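Side-chain contacts in geranyltranstransferase (Stenotrophomonas maltophilia, PDB 7LBJ), which probably builds prenyl diphosphates such as (2E,6E)-farnesyl diphosphate by magnesium-dependent condensation of isoprenoid units: residues E12-F15 and A16-D20; A36-R39 and L40-M44; R143-C146 and L147-L150; H268-A271 and A272-Q275. All blocks are in the same frame, centred on the assembly; numbering follows the deposited sequence. Where two conformers were deposited one is given.

Contact 1 (E12-F15 and A16-D20)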
loop_
_atom_site.group_PDB
_atom_site.type_symbol
_atom_site.label_atom_id
_atom_site.label_comp_id
_atom_site.label_asym_id
_atom_site.label_seq_id
_atom_site.Cartn_x
_atom_site.Cartn_y
_atom_site.Cartn_z
ATOM N N GLU A 12 22.038 -8.157 23.389
ATOM C CA GLU A 12 21.339 -9.435 23.339
ATOM C C GLU A 12 20.013 -9.368 24.093
ATOM O O GLU A 12 18.993 -9.883 23.623
ATOM C CB GLU A 12 22.235 -10.530 23.916
ATOM C CG GLU A 12 21.524 -11.849 24.141
ATOM C CD GLU A 12 22.386 -12.856 24.894
ATOM O OE1 GLU A 12 23.170 -12.445 25.783
ATOM O OE2 GLU A 12 22.290 -14.060 24.586
ATOM N N VAL A 13 20.013 -8.743 25.271
ATOM C CA VAL A 13 18.787 -8.585 26.052
ATOM C C VAL A 13 17.801 -7.666 25.337
ATOM O O VAL A 13 16.595 -7.942 25.289
ATOM C CB VAL A 13 19.141 -8.071 27.462
ATOM C CG1 VAL A 13 17.931 -7.404 28.128
ATOM C CG2 VAL A 13 19.680 -9.219 28.326
ATOM N N LEU A 14 18.296 -6.568 24.765
ATOM C CA LEU A 14 17.430 -5.657 24.011
ATOM C C LEU A 14 16.782 -6.351 22.824
ATOM O O LEU A 14 15.584 -6.157 22.563
ATOM C CB LEU A 14 18.227 -4.438 23.544
ATOM C CG LEU A 14 18.663 -3.457 24.636
ATOM C CD1 LEU A 14 19.603 -2.388 24.084
ATOM C CD2 LEU A 14 17.436 -2.815 25.307
ATOM N N PHE A 15 17.554 -7.143 22.071
ATOM C CA PHE A 15 16.986 -7.801 20.896
ATOM C C PHE A 15 15.878 -8.767 21.290
ATOM O O PHE A 15 14.848 -8.845 20.613
ATOM C CB PHE A 15 18.059 -8.554 20.107
ATOM C CG PHE A 15 19.073 -7.667 19.420
ATOM C CD1 PHE A 15 18.932 -6.290 19.392
ATOM C CD2 PHE A 15 20.177 -8.236 18.797
ATOM C CE1 PHE A 15 19.885 -5.492 18.757
ATOM C CE2 PHE A 15 21.128 -7.446 18.159
ATOM C CZ PHE A 15 20.976 -6.071 18.136
ATOM N N ALA A 16 16.080 -9.532 22.367
ATOM C CA ALA A 16 15.019 -10.412 22.856
ATOM C C ALA A 16 13.788 -9.611 23.282
ATOM O O ALA A 16 12.650 -9.962 22.944
ATOM C CB ALA A 16 15.548 -11.265 24.012
ATOM N N ARG A 17 13.997 -8.525 24.027
ATOM C CA ARG A 17 12.873 -7.706 24.469
ATOM C C ARG A 17 12.110 -7.118 23.285
ATOM O O ARG A 17 10.869 -7.116 23.272
ATOM C CB ARG A 17 13.387 -6.602 25.394
ATOM C CG ARG A 17 12.352 -5.591 25.817
ATOM C CD ARG A 17 13.024 -4.391 26.454
ATOM N NE ARG A 17 13.715 -4.745 27.685
ATOM C CZ ARG A 17 13.264 -4.461 28.898
ATOM N NH1 ARG A 17 12.130 -3.803 29.080
ATOM N NH2 ARG A 17 13.970 -4.845 29.957
ATOM N N TRP A 18 12.829 -6.616 22.276
ATOM C CA TRP A 18 12.169 -6.008 21.118
ATOM C C TRP A 18 11.508 -7.047 20.213
ATOM O O TRP A 18 10.460 -6.766 19.611
ATOM C CB TRP A 18 13.185 -5.183 20.320
ATOM C CG TRP A 18 13.715 -4.008 21.085
ATOM C CD1 TRP A 18 13.103 -3.351 22.106
ATOM C CD2 TRP A 18 14.967 -3.345 20.875
ATOM N NE1 TRP A 18 13.891 -2.321 22.551
ATOM C CE2 TRP A 18 15.041 -2.289 21.807
ATOM C CE3 TRP A 18 16.021 -3.530 19.976
ATOM C CZ2 TRP A 18 16.145 -1.423 21.882
ATOM C CZ3 TRP A 18 17.119 -2.671 20.051
ATOM C CH2 TRP A 18 17.168 -1.633 20.997
ATOM N N ARG A 19 12.102 -8.237 20.086
ATOM C CA ARG A 19 11.451 -9.303 19.322
ATOM C C ARG A 19 10.160 -9.763 19.992
ATOM O O ARG A 19 9.162 -10.036 19.309
ATOM C CB ARG A 19 12.409 -10.476 19.129
ATOM C CG ARG A 19 13.431 -10.238 18.004
ATOM C CD ARG A 19 14.580 -11.248 17.989
ATOM N NE ARG A 19 15.443 -11.025 16.827
ATOM C CZ ARG A 19 16.732 -11.324 16.776
ATOM N NH1 ARG A 19 17.366 -11.849 17.821
ATOM N NH2 ARG A 19 17.410 -11.072 15.658
ATOM N N ASP A 20 10.155 -9.869 21.321
ATOM C CA ASP A 20 8.909 -10.176 22.020
ATOM C C ASP A 20 7.909 -9.043 21.868
ATOM O O ASP A 20 6.714 -9.283 21.661
ATOM C CB ASP A 20 9.175 -10.431 23.501
ATOM C CG ASP A 20 9.927 -11.715 23.737
ATOM O OD1 ASP A 20 9.895 -12.583 22.836
ATOM O OD2 ASP A 20 10.523 -11.864 24.831
#
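Ala16, Arg17, Trp18 and Arg19 each give their backbone N-H to the carbonyl four residues earlier, that of Glu12, Val13, Leu14 and Phe15 in turn, which makes 12-15 and 16-20 consecutive turns of the alpha-helix 11-29. The shortest of these bonds runs from Trp18 N to Leu14 O, 2.8 Å, and the longest from Ala16 N to Glu12 O, 3.2 Å. The helix belongs to the all-helical polyprenyl synthase fold, and its inner side illustrates how an aromatic residue can pack over the turn that precedes it. Leu14 and Trp18 run side by side in the same direction. Leu14 CB sits 3.9 Å from the centroid of the six-membered ring of Trp18, only 9° off the ring normal, in a CH-pi contact, while Leu14 CD2 reaches Trp18 CZ2 at 3.9 Å. The indole lies back over this turn because its CG is beside the backbone N (chi1 -65°). Phe15 meets the same indole obliquely: Trp18 CE3 stands at the edge of the phenyl ring, near its plane, 4.1 Å from Phe15 CD1. Beyond the helix, Trp18 stacks with Tyr61 and touches Leu58 and Ala62 of helix 55-65, and Phe15 packs on Ala290, Leu291 and Leu294 of helix 286-297. Arg19 extends past Phe15, and its NE is hydrogen-bonded to Lys53 O. On the way its aliphatic part runs close to the preceding turn, CG being 3.3 Å from Phe15 O, and the guanidinium turns one face to the phenylalanine, with NH1 4.1 Å from Phe15 CB.

Contact 2 (A36-R39 and L40-M44)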
loop_
_atom_site.group_PDB
_atom_site.type_symbol
_atom_site.label_atom_id
_atom_site.label_comp_id
_atom_site.label_asym_id
_atom_site.label_seq_id
_atom_site.Cartn_x
_atom_site.Cartn_y
_atom_site.Cartn_z
ATOM N N ALA A 36 -14.946 -12.195 10.150
ATOM C CA ALA A 36 -14.999 -12.316 8.695
ATOM C C ALA A 36 -14.434 -11.048 8.057
ATOM O O ALA A 36 -14.602 -9.953 8.606
ATOM C CB ALA A 36 -16.437 -12.557 8.212
ATOM N N PRO A 37 -13.713 -11.161 6.912
ATOM C CA PRO A 37 -13.409 -12.417 6.217
ATOM C C PRO A 37 -12.295 -13.196 6.926
ATOM O O PRO A 37 -11.164 -12.715 7.037
ATOM C CB PRO A 37 -12.972 -11.948 4.829
ATOM C CG PRO A 37 -12.358 -10.607 5.086
ATOM C CD PRO A 37 -13.208 -9.994 6.175
ATOM N N GLN A 38 -12.633 -14.390 7.420
ATOM C CA GLN A 38 -11.697 -15.112 8.271
ATOM C C GLN A 38 -10.459 -15.548 7.503
ATOM O O GLN A 38 -9.340 -15.460 8.019
ATOM C CB GLN A 38 -12.392 -16.313 8.891
ATOM C CG GLN A 38 -13.686 -15.924 9.534
ATOM C CD GLN A 38 -14.310 -17.071 10.281
ATOM O OE1 GLN A 38 -14.078 -18.237 9.957
ATOM N NE2 GLN A 38 -15.097 -16.752 11.302
ATOM N N ARG A 39 -10.633 -16.020 6.273
ATOM C CA ARG A 39 -9.497 -16.548 5.530
ATOM C C ARG A 39 -8.461 -15.460 5.264
ATOM O O ARG A 39 -7.248 -15.689 5.408
ATOM C CB ARG A 39 -10.005 -17.170 4.236
ATOM C CG ARG A 39 -9.073 -18.090 3.549
ATOM C CD ARG A 39 -9.841 -18.837 2.479
ATOM N NE ARG A 39 -8.952 -19.611 1.628
ATOM C CZ ARG A 39 -8.405 -20.767 1.973
ATOM N NH1 ARG A 39 -8.644 -21.325 3.152
ATOM N NH2 ARG A 39 -7.590 -21.375 1.119
ATOM N N LEU A 40 -8.920 -14.262 4.888
ATOM C CA LEU A 40 -8.002 -13.144 4.696
ATOM C C LEU A 40 -7.249 -12.817 5.983
ATOM O O LEU A 40 -6.030 -12.602 5.970
ATOM C CB LEU A 40 -8.769 -11.917 4.207
ATOM C CG LEU A 40 -7.897 -10.672 4.084
ATOM C CD1 LEU A 40 -6.900 -10.847 2.943
ATOM C CD2 LEU A 40 -8.761 -9.426 3.878
ATOM N N HIS A 41 -7.970 -12.725 7.099
ATOM C CA HIS A 41 -7.313 -12.372 8.354
ATOM C C HIS A 41 -6.340 -13.450 8.788
ATOM O O HIS A 41 -5.252 -13.137 9.275
ATOM C CB HIS A 41 -8.353 -12.135 9.439
ATOM C CG HIS A 41 -9.240 -10.974 9.144
ATOM N ND1 HIS A 41 -10.541 -10.889 9.596
ATOM C CD2 HIS A 41 -9.013 -9.853 8.423
ATOM C CE1 HIS A 41 -11.071 -9.753 9.182
ATOM N NE2 HIS A 41 -10.168 -9.110 8.460
ATOM N N GLN A 42 -6.726 -14.722 8.637
ATOM C CA GLN A 42 -5.829 -15.819 8.988
ATOM C C GLN A 42 -4.564 -15.763 8.150
ATOM O O GLN A 42 -3.454 -15.971 8.661
ATOM C CB GLN A 42 -6.538 -17.161 8.782
ATOM C CG GLN A 42 -7.599 -17.474 9.793
ATOM C CD GLN A 42 -8.480 -18.643 9.360
ATOM O OE1 GLN A 42 -8.084 -19.454 8.515
ATOM N NE2 GLN A 42 -9.691 -18.716 9.917
ATOM N N ALA A 43 -4.717 -15.456 6.858
ATOM C CA ALA A 43 -3.569 -15.438 5.960
ATOM C C ALA A 43 -2.663 -14.252 6.247
ATOM O O ALA A 43 -1.437 -14.361 6.140
ATOM C CB ALA A 43 -4.046 -15.413 4.513
ATOM N N MET A 44 -3.250 -13.099 6.579
ATOM C CA MET A 44 -2.440 -11.962 6.991
ATOM C C MET A 44 -1.583 -12.317 8.206
ATOM O O MET A 44 -0.380 -12.027 8.242
ATOM C CB MET A 44 -3.349 -10.772 7.290
ATOM C CG MET A 44 -3.993 -10.163 6.030
ATOM S SD MET A 44 -5.310 -8.996 6.478
ATOM C CE MET A 44 -4.357 -7.638 7.170
#
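Arg39 meets Ala43 one turn further on through its carbonyl: Arg39 O accepts from Ala43 N at 2.9 Å and has Ala43 CB beside it at 3.3 Å. The arginine side chain, extended from CG to NE, leaves the turn to form a salt bridge with Asp114. Leu40 and Pro37 make the apolar part of the contact. Their side chains run alongside each other, Pro37 CG lying 3.9 Å from Leu40 CB, and the leucine adds its CD2, which the CG position anti to the backbone N (chi1 176°) leaves 4.0 Å from Pro37 CG. On another part of the proline ring, CD lies 3.7 Å from CE1 of His41, whose side chain crosses the proline at about a right angle. Pro37 O stands 3.2 Å above the plane of the imidazole, toward its rim, and a hydrogen bond from ND1 to Glu35 O helps hold that ring in its rotation. On the second subunit, Gly161 packs on Pro37, Ala164 on Leu40 and Ala156 on His41. Pro37, preceded by a cis peptide bond, occupies the N-cap, and its carbonyl takes the first i to i+4 bond, from His41 N, in the carbonyl plane. This is the N-terminal start of an alpha-helix, 38-46, in the all-helical polyprenyl synthase fold, with one face at the dimer interface.

Contact 3 (R143-C146 and L147-L150)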
loop_
_atom_site.group_PDB
_atom_site.type_symbol
_atom_site.label_atom_id
_atom_site.label_comp_id
_atom_site.label_asym_id
_atom_site.label_seq_id
_atom_site.Cartn_x
_atom_site.Cartn_y
_atom_site.Cartn_z
ATOM N N ARG A 143 4.341 11.847 11.984
ATOM C CA ARG A 143 3.704 10.766 11.236
ATOM C C ARG A 143 3.867 10.978 9.743
ATOM O O ARG A 143 4.132 10.027 9.003
ATOM C CB ARG A 143 2.215 10.661 11.578
ATOM C CG ARG A 143 1.921 10.100 12.975
ATOM C CD ARG A 143 0.403 10.102 13.203
ATOM N NE ARG A 143 -0.036 11.277 13.952
ATOM C CZ ARG A 143 -1.304 11.555 14.235
ATOM N NH1 ARG A 143 -2.301 10.841 13.731
ATOM N NH2 ARG A 143 -1.579 12.564 15.059
ATOM N N VAL A 144 3.710 12.226 9.282
ATOM C CA VAL A 144 3.869 12.517 7.856
ATOM C C VAL A 144 5.288 12.211 7.398
ATOM O O VAL A 144 5.495 11.623 6.329
ATOM C CB VAL A 144 3.480 13.979 7.558
ATOM C CG1 VAL A 144 4.110 14.461 6.260
ATOM C CG2 VAL A 144 1.969 14.108 7.508
ATOM N N ALA A 145 6.290 12.591 8.196
ATOM C CA ALA A 145 7.673 12.328 7.803
ATOM C C ALA A 145 7.952 10.828 7.730
ATOM O O ALA A 145 8.690 10.365 6.846
ATOM C CB ALA A 145 8.644 12.999 8.783
ATOM N N CYS A 146 7.381 10.055 8.659
ATOM C CA CYS A 146 7.558 8.609 8.604
ATOM C C CYS A 146 6.846 8.017 7.399
ATOM O O CYS A 146 7.372 7.106 6.753
ATOM C CB CYS A 146 7.050 7.965 9.897
ATOM S SG CYS A 146 8.161 8.236 11.265
ATOM N N LEU A 147 5.627 8.495 7.113
ATOM C CA LEU A 147 4.869 7.994 5.971
ATOM C C LEU A 147 5.550 8.326 4.654
ATOM O O LEU A 147 5.587 7.485 3.751
ATOM C CB LEU A 147 3.456 8.564 5.966
ATOM C CG LEU A 147 2.474 7.906 6.940
ATOM C CD1 LEU A 147 1.497 8.936 7.483
ATOM C CD2 LEU A 147 1.714 6.825 6.233
ATOM N N GLN A 148 6.081 9.546 4.512
ATOM C CA GLN A 148 6.844 9.857 3.308
ATOM C C GLN A 148 8.027 8.912 3.165
ATOM O O GLN A 148 8.335 8.429 2.060
ATOM C CB GLN A 148 7.350 11.298 3.361
ATOM C CG GLN A 148 6.283 12.375 3.345
ATOM C CD GLN A 148 6.876 13.748 3.592
ATOM O OE1 GLN A 148 7.601 13.955 4.562
ATOM N NE2 GLN A 148 6.591 14.679 2.712
ATOM N N THR A 149 8.730 8.672 4.273
ATOM C CA THR A 149 9.908 7.803 4.225
ATOM C C THR A 149 9.522 6.406 3.763
ATOM O O THR A 149 10.170 5.824 2.880
ATOM C CB THR A 149 10.572 7.754 5.615
ATOM O OG1 THR A 149 11.091 9.051 5.933
ATOM C CG2 THR A 149 11.724 6.732 5.666
ATOM N N LEU A 150 8.464 5.844 4.367
ATOM C CA LEU A 150 8.092 4.464 4.064
ATOM C C LEU A 150 7.578 4.333 2.637
ATOM O O LEU A 150 7.903 3.360 1.941
ATOM C CB LEU A 150 7.028 3.978 5.056
ATOM C CG LEU A 150 6.702 2.489 4.935
ATOM C CD1 LEU A 150 7.928 1.634 5.324
ATOM C CD2 LEU A 150 5.513 2.175 5.858
#
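Thr149 grips the carbonyl of Ala145 twice, a familiar habit of threonine inside an alpha-helix. Its hydroxyl OG1 donates to Ala145 O at 2.9 Å and its backbone N to the same oxygen at 3.1 Å, the two donors arriving from opposite faces of the carbonyl plane. The hydroxyl can fold back because OG1 stands beside the backbone N (chi1 -66°), and it is bonded in addition to NE of Arg196, so that the buried group has partners on two helices. Next to it the regular i to i+4 backbone bonding continues, with Gln148 N 2.8 Å from Val144 O. The glutamine side chain crosses Val144 obliquely, Gln148 CD lying 3.9 Å from Val144 CG1; its NE2 makes a weak hydrogen bond to Asp135 of the second subunit. Leu147 packs closely on the preceding turn, CD1 being 3.2 Å from Arg143 O, and touches Leu147 of the second subunit. Helix 140-154 thus has one side in the dimer interface, while within its own chain Leu147 and Leu150 pack on Phe130 and Leu133 of helix 115-134, Cys146 and Thr149 on Met197 of helix 176-201, and Leu150 on Val81 and Ile84 of helix 75-92.

Contact 4 (H268-A271 and A272-Q275)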
loop_
_atom_site.group_PDB
_atom_site.type_symbol
_atom_site.label_atom_id
_atom_site.label_comp_id
_atom_site.label_asym_id
_atom_site.label_seq_id
_atom_site.Cartn_x
_atom_site.Cartn_y
_atom_site.Cartn_z
ATOM N N HIS A 268 33.910 -7.958 4.303
ATOM C CA HIS A 268 34.804 -7.513 5.367
ATOM C C HIS A 268 34.931 -5.997 5.387
ATOM O O HIS A 268 34.952 -5.384 6.464
ATOM C CB HIS A 268 36.174 -8.153 5.193
ATOM C CG HIS A 268 37.100 -7.896 6.337
ATOM N ND1 HIS A 268 38.086 -6.931 6.297
ATOM C CD2 HIS A 268 37.185 -8.472 7.560
ATOM C CE1 HIS A 268 38.744 -6.931 7.443
ATOM N NE2 HIS A 268 38.217 -7.856 8.227
ATOM N N GLU A 269 35.018 -5.374 4.204
ATOM C CA GLU A 269 35.089 -3.915 4.139
ATOM C C GLU A 269 33.805 -3.279 4.636
ATOM O O GLU A 269 33.846 -2.260 5.341
ATOM C CB GLU A 269 35.391 -3.443 2.712
ATOM C CG GLU A 269 35.556 -1.907 2.584
ATOM C CD GLU A 269 34.243 -1.112 2.402
ATOM O OE1 GLU A 269 33.310 -1.591 1.708
ATOM O OE2 GLU A 269 34.169 0.020 2.949
ATOM N N LEU A 270 32.650 -3.834 4.244
ATOM C CA LEU A 270 31.379 -3.287 4.715
ATOM C C LEU A 270 31.254 -3.399 6.230
ATOM O O LEU A 270 30.751 -2.479 6.890
ATOM C CB LEU A 270 30.205 -3.994 4.018
ATOM C CG LEU A 270 29.985 -3.646 2.529
ATOM C CD1 LEU A 270 29.139 -4.714 1.823
ATOM C CD2 LEU A 270 29.337 -2.267 2.318
ATOM N N ALA A 271 31.718 -4.516 6.807
ATOM C CA ALA A 271 31.730 -4.658 8.258
ATOM C C ALA A 271 32.563 -3.563 8.917
ATOM O O ALA A 271 32.117 -2.913 9.873
ATOM C CB ALA A 271 32.268 -6.046 8.641
ATOM N N ALA A 272 33.796 -3.370 8.442
ATOM C CA ALA A 272 34.634 -2.327 9.010
ATOM C C ALA A 272 34.011 -0.953 8.802
ATOM O O ALA A 272 34.041 -0.105 9.702
ATOM C CB ALA A 272 36.030 -2.383 8.396
ATOM N N ARG A 273 33.428 -0.719 7.624
ATOM C CA ARG A 273 32.834 0.580 7.340
ATOM C C ARG A 273 31.709 0.891 8.322
ATOM O O ARG A 273 31.641 1.990 8.879
ATOM C CB ARG A 273 32.305 0.614 5.904
ATOM C CG ARG A 273 32.002 2.028 5.429
ATOM C CD ARG A 273 31.013 1.991 4.279
ATOM N NE ARG A 273 31.555 1.266 3.130
ATOM C CZ ARG A 273 30.916 1.126 1.976
ATOM N NH1 ARG A 273 29.723 1.686 1.770
ATOM N NH2 ARG A 273 31.478 0.407 1.009
ATOM N N MET A 274 30.829 -0.081 8.564
ATOM C CA MET A 274 29.720 0.147 9.485
ATOM C C MET A 274 30.227 0.527 10.869
ATOM O O MET A 274 29.741 1.490 11.471
ATOM C CB MET A 274 28.814 -1.089 9.547
ATOM C CG MET A 274 27.958 -1.237 8.298
ATOM S SD MET A 274 26.781 -2.597 8.420
ATOM C CE MET A 274 27.922 -3.998 8.453
ATOM N N GLN A 275 31.221 -0.206 11.388
ATOM C CA GLN A 275 31.716 0.110 12.723
ATOM C C GLN A 275 32.380 1.487 12.766
ATOM O O GLN A 275 32.201 2.227 13.739
ATOM C CB GLN A 275 32.662 -0.984 13.208
ATOM C CG GLN A 275 31.967 -2.371 13.365
ATOM C CD GLN A 275 30.749 -2.383 14.312
ATOM O OE1 GLN A 275 30.760 -1.757 15.377
ATOM N NE2 GLN A 275 29.701 -3.121 13.925
HETATM O O HOH W 1 30.052 -4.437 11.406
#
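Ala272, Arg273, Met274 and Gln275 donate their backbone N-H groups to His268, Glu269, Leu270 and Ala271 in order, the regular i to i+4 pattern of the alpha-helix 260-277. Laid over one of these bonds is a salt bridge between Glu269 and Arg273, which share the same four-residue spacing. The arginine takes hold side-on: NE gives a nearly straight bond of 2.9 Å to Glu269 OE2, and NH2 a shorter but more bent one of 2.8 Å to Glu269 OE1, each oxygen using its syn lone pair. OE2 lies in the guanidinium plane, whereas OE1 is tilted out of it, as fits the 36° between the carboxylate and guanidinium planes. Glu269 attains this position by a bend at chi2 (-85°), which swings its carboxylate along the helix toward the arginine. Leu270 covers the guanidinium from another direction, its CD2 standing 3.6 Å above one face, offset toward the rim, so the charged group rests on an apolar branch while its edge is bonded. In this all-helical polyprenyl synthase fold the charged pair lies on the exposed side of the helix; the buried side looks to its neighbours, with Leu270 on Leu221 and Met274 on Phe215 and Ala218 of helix 206-233, and Met274 also on Ala292 and Val296 of helix 286-297. Met274 curls back on the turn before it, its CE 3.9 Å from Ala271 CA. A water joins the last pair, donating to Ala271 O at 3.0 Å and accepting from Gln275 NE2 at 2.9 Å; the same NE2 is also hydrogen-bonded to Arg289 O.

Overall arrangement
Contacts 1, 3 and 4 are turns within single helices and contact 2 is the start of one; they are set apart in the chain and in space, and none touches another. Contacts 1 and 4 come nearest, about 10 Å between closest atoms, and helix 286-297 takes side chains from both. Contacts 2 and 3, with centres about 28 Å apart, both pack on helix 115-134 and both reach the second subunit, whereas contacts 1 and 4 meet no other chain of the assembly. Contacts 2 and 4 are the most distant pair, about 43 Å between centres, on opposite sides of the chain's centre. A bound 1,2-ethanediol, probably from the crystallisation liquor, lies about 3 Å from the side chain of Arg39.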